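Local coordinates for protein hypothetical sugar kinase (Cytophaga hutchinsonii, PDB 3R8E) that probably phosphorylates a sugar at the expense of ATP, as a putative sugar kinase of the ROK family with a ribonuclease H-like fold, at residues N195-Y200 with L238-D243; T246-S251 with P279-A284. All blocks are in the same frame, centred on the assembly; numbering follows the deposited sequence. Where two conformers were deposited one is given.

Interaction 1: N195-Y200 with L238-D243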
loop_
_atom_site.group_PDB
_atom_site.type_symbol
_atom_site.label_atom_id
_atom_site.label_comp_id
_atom_site.label_asym_id
_atom_site.label_seq_id
_atom_site.Cartn_x
_atom_site.Cartn_y
_atom_site.Cartn_z
ATOM N N ASN A 195 16.556 18.479 1.828
ATOM C CA ASN A 195 17.278 19.034 2.988
ATOM C C ASN A 195 17.982 17.942 3.801
ATOM O O ASN A 195 19.066 18.179 4.332
ATOM C CB ASN A 195 16.342 19.841 3.896
ATOM C CG ASN A 195 15.602 20.975 3.216
ATOM O OD1 ASN A 195 14.418 21.210 3.474
ATOM N ND2 ASN A 195 16.271 21.703 2.332
ATOM N N HIS A 196 17.382 16.741 3.863
ATOM C CA HIS A 196 17.944 15.612 4.599
ATOM C C HIS A 196 19.088 14.970 3.810
ATOM O O HIS A 196 20.065 14.528 4.423
ATOM C CB HIS A 196 16.844 14.610 4.953
ATOM C CG HIS A 196 15.769 15.232 5.795
ATOM N ND1 HIS A 196 14.583 15.680 5.238
ATOM C CD2 HIS A 196 15.770 15.526 7.116
ATOM C CE1 HIS A 196 13.891 16.201 6.239
ATOM N NE2 HIS A 196 14.565 16.134 7.387
ATOM N N LEU A 197 19.005 14.983 2.459
ATOM C CA LEU A 197 20.069 14.501 1.569
ATOM C C LEU A 197 21.311 15.396 1.738
ATOM O O LEU A 197 22.426 14.880 1.855
ATOM C CB LEU A 197 19.588 14.480 0.094
ATOM C CG LEU A 197 20.659 14.633 -1.003
ATOM C CD1 LEU A 197 21.284 13.298 -1.367
ATOM C CD2 LEU A 197 20.087 15.306 -2.229
ATOM N N ILE A 198 21.102 16.732 1.780
ATOM C CA ILE A 198 22.171 17.731 1.952
ATOM C C ILE A 198 22.827 17.540 3.333
ATOM O O ILE A 198 24.055 17.515 3.416
ATOM C CB ILE A 198 21.642 19.186 1.741
ATOM C CG1 ILE A 198 21.184 19.405 0.279
ATOM C CG2 ILE A 198 22.703 20.245 2.146
ATOM C CD1 ILE A 198 20.245 20.598 0.060
ATOM N N ALA A 199 22.010 17.372 4.396
ATOM C CA ALA A 199 22.498 17.174 5.769
ATOM C C ALA A 199 23.311 15.879 5.887
ATOM O O ALA A 199 24.349 15.881 6.552
ATOM C CB ALA A 199 21.335 17.160 6.749
ATOM N N TYR A 200 22.865 14.796 5.213
ATOM C CA TYR A 200 23.555 13.504 5.195
ATOM C C TYR A 200 24.889 13.619 4.440
ATOM O O TYR A 200 25.872 13.011 4.865
ATOM C CB TYR A 200 22.666 12.403 4.575
ATOM C CG TYR A 200 23.365 11.068 4.408
ATOM C CD1 TYR A 200 23.615 10.246 5.504
ATOM C CD2 TYR A 200 23.788 10.632 3.155
ATOM C CE1 TYR A 200 24.268 9.022 5.357
ATOM C CE2 TYR A 200 24.449 9.415 2.997
ATOM C CZ TYR A 200 24.683 8.611 4.101
ATOM O OH TYR A 200 25.323 7.406 3.944
ATOM N N LEU A 238 29.168 9.418 -5.133
ATOM C CA LEU A 238 28.600 8.178 -5.671
ATOM C C LEU A 238 28.011 7.307 -4.555
ATOM O O LEU A 238 26.939 6.722 -4.741
ATOM C CB LEU A 238 29.659 7.386 -6.463
ATOM C CG LEU A 238 29.994 7.892 -7.874
ATOM C CD1 LEU A 238 31.369 7.424 -8.305
ATOM C CD2 LEU A 238 28.950 7.444 -8.899
ATOM N N ALA A 239 28.701 7.240 -3.393
ATOM C CA ALA A 239 28.282 6.465 -2.219
ATOM C C ALA A 239 27.013 7.046 -1.591
ATOM O O ALA A 239 26.165 6.276 -1.132
ATOM C CB ALA A 239 29.401 6.420 -1.190
ATOM N N VAL A 240 26.877 8.393 -1.589
ATOM C CA VAL A 240 25.694 9.093 -1.064
ATOM C C VAL A 240 24.464 8.692 -1.896
ATOM O O VAL A 240 23.465 8.264 -1.312
ATOM C CB VAL A 240 25.891 10.635 -1.007
ATOM C CG1 VAL A 240 24.561 11.371 -0.848
ATOM C CG2 VAL A 240 26.849 11.023 0.114
ATOM N N TRP A 241 24.555 8.779 -3.245
ATOM C CA TRP A 241 23.444 8.416 -4.131
ATOM C C TRP A 241 23.127 6.921 -4.045
ATOM O O TRP A 241 21.953 6.557 -4.091
ATOM C CB TRP A 241 23.702 8.832 -5.587
ATOM C CG TRP A 241 23.700 10.317 -5.815
ATOM C CD1 TRP A 241 24.730 11.067 -6.301
ATOM C CD2 TRP A 241 22.618 11.232 -5.570
ATOM N NE1 TRP A 241 24.358 12.388 -6.384
ATOM C CE2 TRP A 241 23.076 12.523 -5.915
ATOM C CE3 TRP A 241 21.304 11.086 -5.087
ATOM C CZ2 TRP A 241 22.271 13.663 -5.789
ATOM C CZ3 TRP A 241 20.503 12.215 -4.974
ATOM C CH2 TRP A 241 20.987 13.484 -5.323
ATOM N N ALA A 242 24.158 6.066 -3.871
ATOM C CA ALA A 242 23.974 4.619 -3.713
ATOM C C ALA A 242 23.162 4.303 -2.440
ATOM O O ALA A 242 22.293 3.434 -2.479
ATOM C CB ALA A 242 25.323 3.918 -3.667
ATOM N N ASP A 243 23.421 5.034 -1.330
ATOM C CA ASP A 243 22.701 4.844 -0.069
ATOM C C ASP A 243 21.252 5.338 -0.203
ATOM O O ASP A 243 20.335 4.640 0.238
ATOM C CB ASP A 243 23.415 5.541 1.099
ATOM C CG ASP A 243 22.942 5.037 2.449
ATOM O OD1 ASP A 243 23.317 3.903 2.825
ATOM O OD2 ASP A 243 22.181 5.765 3.121
#
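Tyr200 and Leu197, one turn apart on helix 194-207, reach across to Val240 on the long helix 235-259, joining two helices of the C-terminal half of this ribonuclease H-like ROK fold. The segment axes cross at 136° and come no nearer than 11.2 Å, a spacing that only side chains bridge. With CG of Leu197 anti to its backbone nitrogen, the isobutyl branch extends over the Trp241 indole. CD1 sits above the six-membered ring, 4.2 Å from its centroid and 26° off the normal, a CH-pi contact, while CD2 comes to 3.7 Å from CH2 of Trp241. The same Leu197 CD1 also meets Val240 CG1 at 3.8 Å, so this one methyl is shared by valine and indole. Pro223 and Ile270 add to the packing round Leu197 and Trp241. Val240 straddles two neighbours: its CG1 meets Leu197 and also CD2 of Tyr200, while CG2 lies 4.1 Å from Tyr200 CE2. The phenol runs on beyond the valine, pointing the other way, to the more open, polar end of the contact. There the Asp243 carboxylate lies at 18° to the ring plane, with OD2 3.6 Å from Tyr200 OH.

Interaction 2: T246-S251 with P279-A284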
loop_
_atom_site.group_PDB
_atom_site.type_symbol
_atom_site.label_atom_id
_atom_site.label_comp_id
_atom_site.label_asym_id
_atom_site.label_seq_id
_atom_site.Cartn_x
_atom_site.Cartn_y
_atom_site.Cartn_z
ATOM N N THR A 246 19.247 2.717 -2.177
ATOM C CA THR A 246 18.867 1.580 -1.329
ATOM C C THR A 246 17.622 1.931 -0.500
ATOM O O THR A 246 16.686 1.128 -0.455
ATOM C CB THR A 246 20.036 1.156 -0.425
ATOM O OG1 THR A 246 21.154 0.812 -1.240
ATOM C CG2 THR A 246 19.681 -0.024 0.486
ATOM N N ILE A 247 17.603 3.133 0.129
ATOM C CA ILE A 247 16.476 3.591 0.953
ATOM C C ILE A 247 15.196 3.685 0.101
ATOM O O ILE A 247 14.169 3.152 0.519
ATOM C CB ILE A 247 16.780 4.929 1.692
ATOM C CG1 ILE A 247 17.987 4.776 2.652
ATOM C CG2 ILE A 247 15.535 5.444 2.452
ATOM C CD1 ILE A 247 18.670 6.097 3.051
ATOM N N ILE A 248 15.258 4.324 -1.094
ATOM C CA ILE A 248 14.076 4.463 -1.967
ATOM C C ILE A 248 13.581 3.066 -2.394
ATOM O O ILE A 248 12.375 2.799 -2.331
ATOM C CB ILE A 248 14.335 5.386 -3.197
ATOM C CG1 ILE A 248 14.755 6.813 -2.750
ATOM C CG2 ILE A 248 13.094 5.464 -4.107
ATOM C CD1 ILE A 248 15.389 7.665 -3.886
ATOM N N GLY A 249 14.517 2.196 -2.780
ATOM C CA GLY A 249 14.212 0.825 -3.186
ATOM C C GLY A 249 13.520 0.021 -2.100
ATOM O O GLY A 249 12.541 -0.678 -2.379
ATOM N N GLU A 250 13.984 0.164 -0.837
ATOM C CA GLU A 250 13.391 -0.529 0.308
ATOM C C GLU A 250 11.942 -0.087 0.546
ATOM O O GLU A 250 11.106 -0.937 0.850
ATOM C CB GLU A 250 14.223 -0.331 1.567
ATOM C CG GLU A 250 15.454 -1.217 1.607
ATOM C CD GLU A 250 16.323 -1.057 2.836
ATOM O OE1 GLU A 250 16.042 -0.164 3.670
ATOM O OE2 GLU A 250 17.294 -1.833 2.964
ATOM N N SER A 251 11.627 1.217 0.359
ATOM C CA SER A 251 10.241 1.687 0.498
ATOM C C SER A 251 9.392 1.234 -0.697
ATOM O O SER A 251 8.224 0.878 -0.515
ATOM C CB SER A 251 10.182 3.201 0.667
ATOM O OG SER A 251 10.416 3.529 2.028
ATOM N N PRO A 279 20.677 2.272 -9.783
ATOM C CA PRO A 279 21.247 0.915 -9.662
ATOM C C PRO A 279 20.997 0.274 -8.291
ATOM O O PRO A 279 20.537 -0.863 -8.255
ATOM C CB PRO A 279 22.739 1.132 -9.924
ATOM C CG PRO A 279 22.781 2.321 -10.798
ATOM C CD PRO A 279 21.705 3.223 -10.259
ATOM N N ASN A 280 21.228 1.005 -7.179
ATOM C CA ASN A 280 20.999 0.448 -5.835
ATOM C C ASN A 280 19.510 0.318 -5.510
ATOM O O ASN A 280 19.137 -0.559 -4.729
ATOM C CB ASN A 280 21.706 1.248 -4.765
ATOM C CG ASN A 280 22.995 0.602 -4.322
ATOM O OD1 ASN A 280 23.559 -0.255 -5.010
ATOM N ND2 ASN A 280 23.484 0.978 -3.150
ATOM N N LEU A 281 18.674 1.179 -6.111
ATOM C CA LEU A 281 17.218 1.125 -5.985
ATOM C C LEU A 281 16.750 -0.204 -6.579
ATOM O O LEU A 281 16.024 -0.947 -5.910
ATOM C CB LEU A 281 16.583 2.335 -6.714
ATOM C CG LEU A 281 15.072 2.562 -6.593
ATOM C CD1 LEU A 281 14.725 3.978 -6.994
ATOM C CD2 LEU A 281 14.277 1.614 -7.506
ATOM N N LYS A 282 17.202 -0.500 -7.830
ATOM C CA LYS A 282 16.866 -1.730 -8.546
ATOM C C LYS A 282 17.392 -2.948 -7.776
ATOM O O LYS A 282 16.675 -3.940 -7.657
ATOM C CB LYS A 282 17.445 -1.680 -9.970
ATOM C CG LYS A 282 16.781 -2.627 -10.966
ATOM C CD LYS A 282 17.324 -2.442 -12.388
ATOM C CE LYS A 282 16.689 -1.284 -13.129
ATOM N NZ LYS A 282 17.241 -1.134 -14.500
ATOM N N LYS A 283 18.641 -2.854 -7.234
ATOM C CA LYS A 283 19.281 -3.919 -6.461
ATOM C C LYS A 283 18.426 -4.287 -5.234
ATOM O O LYS A 283 18.172 -5.470 -5.020
ATOM C CB LYS A 283 20.707 -3.510 -6.047
ATOM C CG LYS A 283 21.536 -4.648 -5.453
ATOM C CD LYS A 283 22.949 -4.202 -5.077
ATOM C CE LYS A 283 23.061 -3.703 -3.654
ATOM N NZ LYS A 283 24.442 -3.247 -3.343
ATOM N N ALA A 284 17.947 -3.275 -4.472
ATOM C CA ALA A 284 17.100 -3.486 -3.293
ATOM C C ALA A 284 15.801 -4.204 -3.670
ATOM O O ALA A 284 15.387 -5.116 -2.966
ATOM C CB ALA A 284 16.791 -2.157 -2.614
HETATM O O HOH W 1 20.616 -1.509 -2.576
#
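Leu281 lays its side chain over the backbone of Gly249 and against Ile248: CG rests 3.9 Å from Gly249 CA, and CD1 meets Ile248 CG2 at 3.6 Å. Gly249 is what lets the helices come so near, with CA atoms of Gly249 and Leu281 just 4.1 Å apart and the segment axes 7.2 Å apart. A beta carbon on Gly249 would run into Leu281 O and the methyl of Ala284, which instead packs on Thr246 O at 3.9 Å. Cutting Leu281 back to an alanine is likely to open a gap beside Ile248 CG2 and thin the packing over Gly249, since no other side chain of 279-284 touches that isoleucine. Beyond, Leu281 and Ile248 face the sheet, at Ile299 and Leu150. The other edge is polar. Thr246 OG1, beside its own backbone nitrogen (chi1 -58°), binds a water that donates to Asn280 O at 2.8 Å; the hydroxyl also bonds to Ala242 O, where Asn280 ND2 probably has its partner too. Glu250 points its carboxylate to Thr183, not across the contact. Crossing at -36°, the pair is a close glycine- and alanine-mediated helix packing beside the mixed beta-sheet of a ribonuclease H-like domain.

How the interactions relate
Helix 235-259 is common to both contacts: its earlier turns meet helix 194-207 in interaction 1, its later ones helix 274-288 in interaction 2. The two join directly, for Ala242 O of 238-243 probably accepts a hydrogen bond from Asn280 ND2, 2.8 Å away. Interaction 1 is mostly buried, yet its helices stand well apart and large aliphatic and aromatic groups fill the space, with a tyrosine and an aspartate at the less buried end. Interaction 2, partly buried, relies on small residues and backbone contact, with an aliphatic side against the sheet and a water-bridged polar side. The second subunit approaches only interaction 2, where its Leu181 packs on Glu250.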